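Local coordinates for protein threonine synthase (Brucella melitensis bv. 1, PDB 4F4F) that probably catalyses the pyridoxal-phosphate-dependent conversion of O-phospho-L-homoserine and water to L-threonine and phosphate, the last step of threonine biosynthesis, at residues E107-P112 / V411-H416; D118-L123 / I232-V237; V253-P258 / L276-L281. All blocks are in the same frame, centred on the assembly; numbering follows the deposited sequence.

Contact 1. Residues E107-P112 / V411-H416; sequences ELFHGP and VLATAH. With PLP (pyridoxal-5'-phosphate), chain C.
The ring of Phe-109 lies between its own chain and residue His-416. On one face sits CB of Glu-107, offset toward the rim. On the opposite face sits CA of His-416, 4.1 Å from the ring centroid, in a CH-pi contact. The imidazole of His-416 turns its edge to this same ring in an offset edge-to-face pair. The planes stand at 84° and the centroids are 5.3 Å apart. The nearest ring atoms are CD1 of Phe-109 and CD2 of His-416, at 3.7 Å. With chi1 at -170°, the imidazole swings away from the His-416 amide and reaches the CD1-CE1 side of the phenyl ring. ND1 of His-416 is hydrogen-bonded to N of Ala-418. At the other rim, CE2 of Phe-109 touches CB of Ala-413 at 3.8 Å.

The backbones meet at a parallel bridge between Glu-107 and Ala-413. N of Leu-108 donates to O of Ala-413 at 3.0 Å. O of Ala-413 also touches CB of Leu-108, and CD1 of Leu-108 reaches CG of Leu-412 at 3.9 Å. The carboxylate of Glu-107 is gripped twice. NE2 of His-110 donates to OE1 from above the carboxylate plane, at 2.8 Å, and OE2 bonds Tyr-386.

Thr-414 points away from 107-112 and serves the cofactor. Its OG1 donates to N1 of the pyridine ring at 2.7 Å, and CB of Ala-415 packs on the methyl C2A. The loop just after strand 409-413 thus meets the ring-nitrogen side of pyridoxal phosphate. Backbone N atoms of Gly-260, Asn-261, Phe-262 and Asp-264 bond the cofactor too.

Strand 409-413 runs between strands 103-107 and 253-258. Helix 390-402 covers Ala-413, and Tyr-238 of helix 236-245 touches both Leu-108 and Leu-412.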
loop_
_atom_site.group_PDB
_atom_site.type_symbol
_atom_site.label_atom_id
_atom_site.label_comp_id
_atom_site.label_asym_id
_atom_site.label_seq_id
_atom_site.Cartn_x
_atom_site.Cartn_y
_atom_site.Cartn_z
ATOM N N GLU A 107 9.952 -10.714 0.545
ATOM C CA GLU A 107 9.522 -10.537 -0.844
ATOM C C GLU A 107 8.015 -10.388 -0.898
ATOM O O GLU A 107 7.267 -11.373 -0.739
ATOM C CB GLU A 107 9.967 -11.730 -1.677
ATOM C CG GLU A 107 11.482 -11.847 -1.753
ATOM C CD GLU A 107 11.963 -12.952 -2.671
ATOM O OE1 GLU A 107 11.240 -13.971 -2.865
ATOM O OE2 GLU A 107 13.077 -12.785 -3.210
ATOM N N LEU A 108 7.564 -9.177 -1.161
ATOM C CA LEU A 108 6.122 -8.906 -1.271
ATOM C C LEU A 108 5.589 -8.925 -2.702
ATOM O O LEU A 108 4.524 -8.336 -2.994
ATOM C CB LEU A 108 5.833 -7.571 -0.590
ATOM C CG LEU A 108 6.291 -7.464 0.862
ATOM C CD1 LEU A 108 5.965 -6.048 1.398
ATOM C CD2 LEU A 108 5.669 -8.587 1.700
ATOM N N PHE A 109 6.338 -9.577 -3.603
ATOM C CA PHE A 109 6.078 -9.477 -5.034
ATOM C C PHE A 109 5.713 -10.793 -5.724
ATOM O O PHE A 109 5.828 -10.914 -6.935
ATOM C CB PHE A 109 7.280 -8.802 -5.735
ATOM C CG PHE A 109 8.617 -9.479 -5.491
ATOM C CD1 PHE A 109 8.898 -10.738 -6.010
ATOM C CD2 PHE A 109 9.629 -8.821 -4.782
ATOM C CE1 PHE A 109 10.164 -11.357 -5.808
ATOM C CE2 PHE A 109 10.862 -9.428 -4.573
ATOM C CZ PHE A 109 11.136 -10.697 -5.099
ATOM N N HIS A 110 5.231 -11.779 -4.964
ATOM C CA HIS A 110 4.752 -13.028 -5.558
ATOM C C HIS A 110 3.293 -13.048 -5.953
ATOM O O HIS A 110 2.770 -14.075 -6.413
ATOM C CB HIS A 110 5.104 -14.188 -4.650
ATOM C CG HIS A 110 6.595 -14.386 -4.517
ATOM N ND1 HIS A 110 7.306 -15.091 -5.406
ATOM C CD2 HIS A 110 7.495 -13.892 -3.585
ATOM C CE1 HIS A 110 8.595 -15.058 -5.059
ATOM N NE2 HIS A 110 8.706 -14.335 -3.929
ATOM N N GLY A 111 2.616 -11.912 -5.789
ATOM C CA GLY A 111 1.217 -11.805 -6.150
ATOM C C GLY A 111 1.031 -11.435 -7.616
ATOM O O GLY A 111 2.022 -11.285 -8.340
ATOM N N PRO A 112 -0.234 -11.257 -8.042
ATOM C CA PRO A 112 -0.610 -11.178 -9.453
ATOM C C PRO A 112 0.017 -10.059 -10.235
ATOM O O PRO A 112 0.078 -10.177 -11.449
ATOM C CB PRO A 112 -2.137 -10.975 -9.403
ATOM C CG PRO A 112 -2.531 -11.550 -8.114
ATOM C CD PRO A 112 -1.416 -11.267 -7.174
ATOM N N VAL A 411 14.081 -6.306 5.436
ATOM C CA VAL A 411 13.878 -5.225 4.483
ATOM C C VAL A 411 12.746 -5.674 3.568
ATOM O O VAL A 411 12.817 -6.734 2.977
ATOM C CB VAL A 411 15.138 -4.984 3.619
ATOM C CG1 VAL A 411 14.932 -3.829 2.663
ATOM C CG2 VAL A 411 16.375 -4.751 4.490
ATOM N N LEU A 412 11.733 -4.851 3.440
ATOM C CA LEU A 412 10.602 -5.128 2.552
ATOM C C LEU A 412 10.998 -4.884 1.099
ATOM O O LEU A 412 11.398 -3.757 0.717
ATOM C CB LEU A 412 9.390 -4.265 2.923
ATOM C CG LEU A 412 8.447 -4.705 4.039
ATOM C CD1 LEU A 412 9.189 -5.192 5.270
ATOM C CD2 LEU A 412 7.330 -3.680 4.341
ATOM N N ALA A 413 10.912 -5.947 0.305
ATOM C CA ALA A 413 11.060 -5.861 -1.132
ATOM C C ALA A 413 9.674 -5.689 -1.773
ATOM O O ALA A 413 8.887 -6.610 -1.846
ATOM C CB ALA A 413 11.810 -7.080 -1.685
ATOM N N THR A 414 9.405 -4.481 -2.268
ATOM C CA THR A 414 8.067 -4.072 -2.619
ATOM C C THR A 414 7.690 -4.292 -4.085
ATOM O O THR A 414 6.543 -4.122 -4.425
ATOM C CB THR A 414 7.867 -2.577 -2.266
ATOM O OG1 THR A 414 8.930 -1.813 -2.829
ATOM C CG2 THR A 414 7.910 -2.343 -0.737
ATOM N N ALA A 415 8.637 -4.656 -4.934
ATOM C CA ALA A 415 8.358 -5.000 -6.347
ATOM C C ALA A 415 9.398 -5.949 -6.862
ATOM O O ALA A 415 10.533 -5.905 -6.412
ATOM C CB ALA A 415 8.348 -3.771 -7.237
ATOM N N HIS A 416 9.006 -6.748 -7.857
ATOM C CA HIS A 416 9.905 -7.650 -8.552
ATOM C C HIS A 416 10.774 -6.816 -9.457
ATOM O O HIS A 416 10.272 -5.854 -10.057
ATOM C CB HIS A 416 9.072 -8.629 -9.381
ATOM C CG HIS A 416 9.850 -9.786 -9.970
ATOM N ND1 HIS A 416 10.578 -9.679 -11.098
ATOM C CD2 HIS A 416 9.925 -11.127 -9.574
ATOM C CE1 HIS A 416 11.118 -10.880 -11.390
ATOM N NE2 HIS A 416 10.724 -11.763 -10.452
HETATM N N1 PLP C . 7.469 0.474 -3.260
HETATM C C2 PLP C . 6.635 0.072 -4.294
HETATM C C2A PLP C . 7.048 -0.893 -5.383
HETATM C C3 PLP C . 5.237 0.589 -4.342
HETATM O O3 PLP C . 4.402 0.184 -5.364
HETATM C C4 PLP C . 4.828 1.555 -3.258
HETATM C C4A PLP C . 3.456 2.141 -3.178
HETATM C C5 PLP C . 5.800 1.908 -2.193
HETATM C C6 PLP C . 7.085 1.319 -2.260
HETATM C C5A PLP C . 5.362 2.852 -1.054
HETATM O O4P PLP C . 4.274 2.311 -0.195
HETATM P P PLP C . 3.440 3.148 0.950
HETATM O O1P PLP C . 4.502 3.802 1.820
HETATM O O2P PLP C . 2.616 4.132 0.144
HETATM O O3P PLP C . 2.567 2.172 1.711
#

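Contact 2. Residues D118-L123 / I232-V237; sequences DVAMQL and IMPQVV
Pro-234 lies against Ala-120, and this pair is the close part of the contact. The CA atoms of the two residues are 5.1 Å apart. CG of Pro-234 is 3.8 Å from CA and 3.9 Å from CB of Ala-120. The small alanine lets the ring come right up to the helix backbone. CD of the proline also faces the alanine methyl.

Around this centre the fit is looser. CD2 of Leu-123 crosses to CB of Pro-234 at 4.2 Å. In Leu-123, chi1 (-177°) directs the branch to the CB side of the proline. On the preceding turn, CG1 of Val-119 stays 4.1 Å from O of Pro-234. The aliphatic CG of Gln-235 touches the Ala-120 methyl just as lightly. No hydrogen bond joins the segments, and every touching residue is buried, so the loose rim is not a solvent side. Leu-123 continues onto Leu-64 of helix 56-64.

The arrangement is apolar packing of helix 117-134 on the turn that leads into helix 236-245. Helix 117-134 begins at Lys-117, predicted to carry the cofactor but not joined to it here, in a fold type II (tryptophan synthase beta-like) enzyme.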
loop_
_atom_site.group_PDB
_atom_site.type_symbol
_atom_site.label_atom_id
_atom_site.label_comp_id
_atom_site.label_asym_id
_atom_site.label_seq_id
_atom_site.Cartn_x
_atom_site.Cartn_y
_atom_site.Cartn_z
ATOM N N ASP A 118 -0.596 -5.737 -4.092
ATOM C CA ASP A 118 -1.400 -6.940 -4.201
ATOM C C ASP A 118 -1.843 -7.480 -2.846
ATOM O O ASP A 118 -2.923 -8.039 -2.749
ATOM C CB ASP A 118 -0.642 -8.078 -4.860
ATOM C CG ASP A 118 -0.315 -7.815 -6.310
ATOM O OD1 ASP A 118 -1.040 -7.047 -6.985
ATOM O OD2 ASP A 118 0.694 -8.383 -6.779
ATOM N N VAL A 119 -0.998 -7.359 -1.826
ATOM C CA VAL A 119 -1.278 -7.989 -0.519
ATOM C C VAL A 119 -2.582 -7.400 -0.003
ATOM O O VAL A 119 -3.505 -8.139 0.309
ATOM C CB VAL A 119 -0.162 -7.771 0.530
ATOM C CG1 VAL A 119 -0.620 -8.274 1.916
ATOM C CG2 VAL A 119 1.162 -8.432 0.105
ATOM N N ALA A 120 -2.660 -6.080 0.079
ATOM C CA ALA A 120 -3.870 -5.463 0.603
ATOM C C ALA A 120 -5.016 -5.528 -0.448
ATOM O O ALA A 120 -6.144 -5.775 -0.084
ATOM C CB ALA A 120 -3.629 -4.017 1.053
ATOM N N MET A 121 -4.724 -5.273 -1.720
ATOM C CA MET A 121 -5.810 -5.171 -2.704
ATOM C C MET A 121 -6.616 -6.450 -2.848
ATOM O O MET A 121 -7.840 -6.421 -2.961
ATOM C CB MET A 121 -5.294 -4.801 -4.085
ATOM C CG MET A 121 -4.869 -3.395 -4.148
ATOM S SD MET A 121 -6.240 -2.279 -4.433
ATOM C CE MET A 121 -5.062 -1.112 -5.125
ATOM N N GLN A 122 -5.928 -7.579 -2.855
ATOM C CA GLN A 122 -6.589 -8.841 -3.159
ATOM C C GLN A 122 -7.599 -9.175 -2.048
ATOM O O GLN A 122 -8.655 -9.740 -2.311
ATOM C CB GLN A 122 -5.540 -9.958 -3.333
ATOM C CG GLN A 122 -4.770 -9.909 -4.642
ATOM C CD GLN A 122 -5.641 -10.193 -5.848
ATOM O OE1 GLN A 122 -6.632 -10.938 -5.762
ATOM N NE2 GLN A 122 -5.296 -9.566 -6.984
ATOM N N LEU A 123 -7.309 -8.777 -0.825
ATOM C CA LEU A 123 -8.252 -9.005 0.277
ATOM C C LEU A 123 -9.307 -7.903 0.328
ATOM O O LEU A 123 -10.511 -8.188 0.498
ATOM C CB LEU A 123 -7.504 -9.128 1.614
ATOM C CG LEU A 123 -8.360 -9.438 2.860
ATOM C CD1 LEU A 123 -9.189 -10.686 2.630
ATOM C CD2 LEU A 123 -7.508 -9.510 4.141
ATOM N N ILE A 232 -4.529 -0.595 4.409
ATOM C CA ILE A 232 -3.470 -0.716 5.408
ATOM C C ILE A 232 -3.606 -1.998 6.201
ATOM O O ILE A 232 -2.663 -2.739 6.350
ATOM C CB ILE A 232 -3.456 0.475 6.365
ATOM C CG1 ILE A 232 -3.087 1.753 5.576
ATOM C CG2 ILE A 232 -2.466 0.219 7.511
ATOM C CD1 ILE A 232 -3.028 2.975 6.474
ATOM N N MET A 233 -4.805 -2.264 6.696
ATOM C CA MET A 233 -5.027 -3.386 7.593
ATOM C C MET A 233 -4.355 -4.706 7.165
ATOM O O MET A 233 -3.726 -5.354 7.979
ATOM C CB MET A 233 -6.535 -3.579 7.770
ATOM C CG MET A 233 -6.915 -4.747 8.627
ATOM S SD MET A 233 -8.714 -4.905 8.638
ATOM C CE MET A 233 -8.939 -6.363 7.660
ATOM N N PRO A 234 -4.508 -5.138 5.909
ATOM C CA PRO A 234 -3.957 -6.454 5.572
ATOM C C PRO A 234 -2.432 -6.551 5.662
ATOM O O PRO A 234 -1.855 -7.652 5.734
ATOM C CB PRO A 234 -4.430 -6.681 4.138
ATOM C CG PRO A 234 -5.589 -5.769 3.940
ATOM C CD PRO A 234 -5.270 -4.569 4.786
ATOM N N GLN A 235 -1.782 -5.403 5.579
ATOM C CA GLN A 235 -0.342 -5.356 5.567
ATOM C C GLN A 235 0.268 -5.663 6.939
ATOM O O GLN A 235 1.432 -6.062 7.020
ATOM C CB GLN A 235 0.093 -4.012 5.057
ATOM C CG GLN A 235 -0.323 -3.804 3.619
ATOM C CD GLN A 235 0.388 -2.636 2.983
ATOM O OE1 GLN A 235 -0.221 -1.595 2.759
ATOM N NE2 GLN A 235 1.751 -2.784 2.738
ATOM N N VAL A 236 -0.552 -5.574 7.981
ATOM C CA VAL A 236 -0.129 -5.943 9.338
ATOM C C VAL A 236 0.376 -7.401 9.378
ATOM O O VAL A 236 1.340 -7.720 10.073
ATOM C CB VAL A 236 -1.284 -5.751 10.328
ATOM C CG1 VAL A 236 -0.864 -6.199 11.745
ATOM C CG2 VAL A 236 -1.749 -4.300 10.355
ATOM N N VAL A 237 -0.226 -8.254 8.550
ATOM C CA VAL A 237 -0.002 -9.664 8.624
ATOM C C VAL A 237 1.466 -10.037 8.393
ATOM O O VAL A 237 2.034 -10.837 9.139
ATOM C CB VAL A 237 -0.921 -10.440 7.656
ATOM C CG1 VAL A 237 -0.629 -11.932 7.743
ATOM C CG2 VAL A 237 -2.419 -10.189 8.000
#

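Contact 3. Residues V253-P258 / L276-L281; sequences VSFTVP and LPIEQL
Val-253 and Phe-255 pair in parallel with Ile-278 and Leu-281, so one extra residue on the second strand makes a beta bulge between them. N of Val-253 donates to O of Pro-277 at 3.1 Å, and O of Val-253 accepts from N of Glu-279 at 2.9 Å. Past the bulge, N of Phe-255 donates to O of Gln-280 at 2.9 Å.

The chain turns a corner at Glu-279. There the hydroxyl of Ser-254 takes the place of a backbone acceptor: N of Gln-280 donates to its OG at 3.0 Å, with an N-H...O angle of 163°. A chi1 of -66° keeps this hydroxyl beside the Ser-254 backbone N, where it can receive the N-H. The same oxygen also lies against CB of Glu-279. A water lies within hydrogen-bonding distance of OE1 of Glu-279 and OE1 of Gln-280. It also approaches OG of Ser-254, but that distance is short and doubtful. Both carbonyl-type oxygens have further partners: OE1 of Gln-280 bonds N of Ser-404, and OE1 of Glu-279 makes a weak bond to N of Ala-407.

Val-253, Phe-255, Ile-278 and Leu-281 lie on one face of the sheet. The Phe-255 ring meets Ile-278 at its edge, CE1 to CG1 4.0 Å, and the two side chains cross at about a right angle. CD2 of Leu-281 approaches CB of Phe-255 more loosely.

These strands are the two ends of a beta-alpha-beta unit whose crossover is helix 263-274. That helix covers Val-257 and Ile-278, and helix 236-245 packs on Val-253. Tyr-239 meets the Phe-255 ring edge-to-face. Strand 409-413 flanks strand 253-258, and Pro-258, at the end of strand 253-258, touches pyridoxal phosphate.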
loop_
_atom_site.group_PDB
_atom_site.type_symbol
_atom_site.label_atom_id
_atom_site.label_comp_id
_atom_site.label_asym_id
_atom_site.label_seq_id
_atom_site.Cartn_x
_atom_site.Cartn_y
_atom_site.Cartn_z
ATOM N N VAL A 253 12.405 -7.890 16.358
ATOM C CA VAL A 253 12.777 -7.843 14.951
ATOM C C VAL A 253 12.665 -6.404 14.475
ATOM O O VAL A 253 11.830 -5.635 14.979
ATOM C CB VAL A 253 11.853 -8.786 14.131
ATOM C CG1 VAL A 253 12.116 -8.644 12.616
ATOM C CG2 VAL A 253 12.090 -10.241 14.553
ATOM N N SER A 254 13.537 -6.009 13.550
ATOM C CA SER A 254 13.479 -4.678 12.952
ATOM C C SER A 254 13.045 -4.753 11.494
ATOM O O SER A 254 13.274 -5.766 10.794
ATOM C CB SER A 254 14.827 -3.948 13.076
ATOM O OG SER A 254 15.127 -3.671 14.417
ATOM N N PHE A 255 12.407 -3.688 11.035
ATOM C CA PHE A 255 11.954 -3.605 9.660
ATOM C C PHE A 255 12.350 -2.293 9.000
ATOM O O PHE A 255 12.212 -1.219 9.591
ATOM C CB PHE A 255 10.444 -3.727 9.567
ATOM C CG PHE A 255 9.899 -5.060 10.020
ATOM C CD1 PHE A 255 9.646 -5.305 11.349
ATOM C CD2 PHE A 255 9.623 -6.048 9.104
ATOM C CE1 PHE A 255 9.111 -6.505 11.759
ATOM C CE2 PHE A 255 9.114 -7.270 9.505
ATOM C CZ PHE A 255 8.861 -7.490 10.841
ATOM N N THR A 256 12.763 -2.385 7.744
ATOM C CA THR A 256 12.954 -1.213 6.916
ATOM C C THR A 256 12.012 -1.283 5.732
ATOM O O THR A 256 11.929 -2.299 5.045
ATOM C CB THR A 256 14.432 -1.103 6.449
ATOM O OG1 THR A 256 15.285 -1.043 7.594
ATOM C CG2 THR A 256 14.675 0.153 5.565
ATOM N N VAL A 257 11.320 -0.177 5.479
ATOM C CA VAL A 257 10.257 -0.140 4.508
ATOM C C VAL A 257 10.478 0.962 3.485
ATOM O O VAL A 257 10.473 2.149 3.870
ATOM C CB VAL A 257 8.937 0.154 5.209
ATOM C CG1 VAL A 257 7.793 0.173 4.187
ATOM C CG2 VAL A 257 8.683 -0.854 6.321
ATOM N N PRO A 258 10.655 0.599 2.199
ATOM C CA PRO A 258 10.684 1.631 1.193
ATOM C C PRO A 258 9.305 2.248 1.142
ATOM O O PRO A 258 8.319 1.534 0.942
ATOM C CB PRO A 258 11.077 0.880 -0.116
ATOM C CG PRO A 258 11.370 -0.531 0.266
ATOM C CD PRO A 258 10.710 -0.750 1.598
ATOM N N LEU A 276 3.531 -7.190 18.823
ATOM C CA LEU A 276 4.660 -7.779 18.155
ATOM C C LEU A 276 5.952 -7.073 18.572
ATOM O O LEU A 276 6.100 -5.841 18.406
ATOM C CB LEU A 276 4.464 -7.749 16.639
ATOM C CG LEU A 276 5.464 -8.589 15.850
ATOM C CD1 LEU A 276 5.308 -10.100 16.156
ATOM C CD2 LEU A 276 5.301 -8.278 14.345
ATOM N N PRO A 277 6.932 -7.844 19.095
ATOM C CA PRO A 277 8.154 -7.176 19.527
ATOM C C PRO A 277 9.009 -6.643 18.364
ATOM O O PRO A 277 9.602 -7.421 17.614
ATOM C CB PRO A 277 8.887 -8.273 20.293
ATOM C CG PRO A 277 7.792 -9.166 20.770
ATOM C CD PRO A 277 6.892 -9.243 19.586
ATOM N N ILE A 278 9.055 -5.329 18.228
ATOM C CA ILE A 278 9.748 -4.690 17.114
ATOM C C ILE A 278 10.742 -3.738 17.721
ATOM O O ILE A 278 10.441 -3.027 18.708
ATOM C CB ILE A 278 8.759 -3.982 16.150
ATOM C CG1 ILE A 278 7.995 -5.031 15.322
ATOM C CG2 ILE A 278 9.451 -3.028 15.190
ATOM C CD1 ILE A 278 6.903 -4.458 14.442
ATOM N N GLU A 279 11.932 -3.723 17.160
ATOM C CA GLU A 279 12.993 -2.861 17.654
ATOM C C GLU A 279 12.926 -1.565 16.844
ATOM O O GLU A 279 12.322 -0.592 17.290
ATOM C CB GLU A 279 14.338 -3.597 17.601
ATOM C CG GLU A 279 15.597 -2.763 17.858
ATOM C CD GLU A 279 16.846 -3.626 18.126
ATOM O OE1 GLU A 279 17.867 -3.660 17.336
ATOM O OE2 GLU A 279 16.804 -4.278 19.170
ATOM N N GLN A 280 13.442 -1.567 15.617
ATOM C CA GLN A 280 13.388 -0.380 14.773
ATOM C C GLN A 280 12.366 -0.529 13.669
ATOM O O GLN A 280 12.206 -1.635 13.094
ATOM C CB GLN A 280 14.724 -0.151 14.103
ATOM C CG GLN A 280 15.874 0.283 15.012
ATOM C CD GLN A 280 17.159 0.518 14.217
ATOM O OE1 GLN A 280 17.877 -0.423 13.874
ATOM N NE2 GLN A 280 17.447 1.770 13.922
ATOM N N LEU A 281 11.689 0.577 13.380
ATOM C CA LEU A 281 10.933 0.750 12.161
ATOM C C LEU A 281 11.646 1.860 11.390
ATOM O O LEU A 281 11.829 2.967 11.922
ATOM C CB LEU A 281 9.475 1.129 12.456
ATOM C CG LEU A 281 8.570 0.075 13.086
ATOM C CD1 LEU A 281 7.300 0.719 13.635
ATOM C CD2 LEU A 281 8.238 -1.007 12.046
HETATM O O HOH W 1 17.554 -2.983 14.724
#

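In the fold
Contacts 1 and 3 belong to one mixed sheet, with centres 17 Å apart. Strands 409-413 and 253-258 are neighbours there, and N of Leu-412 probably bonds O of Thr-256. Contact 2 lies among the helices, its centre 12 Å from that of contact 1 and 18 Å from that of contact 3. It touches contact 1 through Asp-118 and Gln-122 beside Gly-111 and Pro-112. Along the chain, contact 2 closes before contact 3 opens, and both fall between the two segments of contact 1. Contact 1 therefore brings the C-terminal family region back beside the early strand 103-107. Pro-258 at the end of strand 253-258 and Thr-414 just after strand 409-413 both meet pyridoxal phosphate.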